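Side-chain contact in lipoprotein (Leptospira interrogans serogroup Icterohaemorrhagiae serovar copenhageni, PDB 6OE6), which is of unknown function but is probably a lipid-anchored protein of a pathogenic spirochaete, folded mainly as beta strands: residues 90-93 and 94-97. Sequence-based numbering, arbitrary orientation.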
loop_
_atom_site.group_PDB
_atom_site.type_symbol
_atom_site.label_atom_id
_atom_site.label_comp_id
_atom_site.label_asym_id
_atom_site.label_seq_id
_atom_site.Cartn_x
_atom_site.Cartn_y
_atom_site.Cartn_z
ATOM N N ARG A 90 10.473 9.364 -6.586
ATOM C CA ARG A 90 10.580 10.645 -7.270
ATOM C C ARG A 90 9.187 11.122 -7.654
ATOM O O ARG A 90 8.540 10.498 -8.509
ATOM C CB ARG A 90 11.478 10.526 -8.503
ATOM C CG ARG A 90 11.841 11.872 -9.101
ATOM C CD ARG A 90 12.416 11.745 -10.499
ATOM N NE ARG A 90 13.595 10.885 -10.545
ATOM C CZ ARG A 90 14.823 11.279 -10.223
ATOM N NH1 ARG A 90 15.039 12.522 -9.815
ATOM N NH2 ARG A 90 15.837 10.428 -10.304
ATOM N N PRO A 91 8.680 12.195 -7.057
ATOM C CA PRO A 91 7.313 12.628 -7.361
ATOM C C PRO A 91 7.183 13.148 -8.783
ATOM O O PRO A 91 8.123 13.706 -9.355
ATOM C CB PRO A 91 7.063 13.748 -6.347
ATOM C CG PRO A 91 8.064 13.527 -5.257
ATOM C CD PRO A 91 9.266 12.950 -5.936
ATOM N N ASN A 92 6.008 12.926 -9.366
ATOM C CA ASN A 92 5.624 13.603 -10.599
ATOM C C ASN A 92 5.030 14.943 -10.192
ATOM O O ASN A 92 3.973 14.966 -9.542
ATOM C CB ASN A 92 4.612 12.773 -11.378
ATOM C CG ASN A 92 4.177 13.430 -12.693
ATOM O OD1 ASN A 92 3.950 14.630 -12.753
ATOM N ND2 ASN A 92 4.027 12.621 -13.741
ATOM N N PRO A 93 5.656 16.073 -10.541
ATOM C CA PRO A 93 5.184 17.364 -10.028
ATOM C C PRO A 93 3.976 17.919 -10.759
ATOM O O PRO A 93 3.418 18.929 -10.308
ATOM C CB PRO A 93 6.404 18.275 -10.221
ATOM C CG PRO A 93 7.041 17.743 -11.458
ATOM C CD PRO A 93 6.864 16.224 -11.373
ATOM N N VAL A 94 3.553 17.311 -11.859
ATOM C CA VAL A 94 2.324 17.742 -12.525
ATOM C C VAL A 94 1.103 17.077 -11.905
ATOM O O VAL A 94 0.131 17.742 -11.541
ATOM C CB VAL A 94 2.401 17.443 -14.037
ATOM C CG1 VAL A 94 1.080 17.806 -14.701
ATOM C CG2 VAL A 94 3.588 18.164 -14.677
ATOM N N SER A 95 1.130 15.753 -11.798
ATOM C CA SER A 95 0.037 15.013 -11.183
ATOM C C SER A 95 0.100 15.020 -9.658
ATOM O O SER A 95 -0.891 14.648 -9.019
ATOM C CB SER A 95 0.017 13.565 -11.703
ATOM O OG SER A 95 1.267 12.920 -11.517
ATOM N N GLN A 96 1.220 15.459 -9.076
ATOM C CA GLN A 96 1.421 15.484 -7.624
ATOM C C GLN A 96 1.262 14.081 -7.034
ATOM O O GLN A 96 0.534 13.867 -6.064
ATOM C CB GLN A 96 0.485 16.486 -6.944
ATOM C CG GLN A 96 0.668 17.918 -7.419
ATOM C CD GLN A 96 -0.124 18.919 -6.581
ATOM O OE1 GLN A 96 -0.500 18.633 -5.440
ATOM N NE2 GLN A 96 -0.383 20.093 -7.149
ATOM N N THR A 97 1.947 13.116 -7.648
ATOM C CA THR A 97 1.819 11.715 -7.256
ATOM C C THR A 97 3.185 11.051 -7.151
ATOM O O THR A 97 4.181 11.541 -7.690
ATOM C CB THR A 97 0.953 10.933 -8.266
ATOM O OG1 THR A 97 1.500 11.065 -9.580
ATOM C CG2 THR A 97 -0.509 11.438 -8.252
#
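Asn92 lays its side chain over the backbone of Val94 and Ser95. Its CB lies 3.4 Å from Ser95 OG, and CG, anti to the backbone N (chi1 -180°), comes to 3.2 Å from that same OG. Beyond it, OD1 accepts two backbone N-H groups: Val94 N, 2.9 Å from OD1 and in the carbonyl plane, and Ser95 N, a longer bond whose donor sits 59° above that plane. ND2, the other end of the amide, merely touches Ser95 OG at 3.6 Å. Asparagine suits the place because its short amide brings a carbonyl oxygen to the N-H two residues on, an Asx turn, with Ser95 N as second donor. The backbone here forms a G1 beta bulge, Gln96 and Thr97 together facing Asn92 in the loop between strands 81-89 and 97-102. Asn92 N binds Thr97 O at 2.8 Å, while Asn92 O takes weak bonds from Gln96 N and Thr97 N. Gln96 has positive phi (58°), as the first bulge residue does. Pro93, having no N-H to offer and a ring that restrains phi, fits the first corner of the turn. Ser95 and Thr97 each bring a short hydroxyl, OG and OG1 hydrogen-bonding at 2.7 Å, and buried Thr97 packs on Ile57 and Arg59 of strand 53-59.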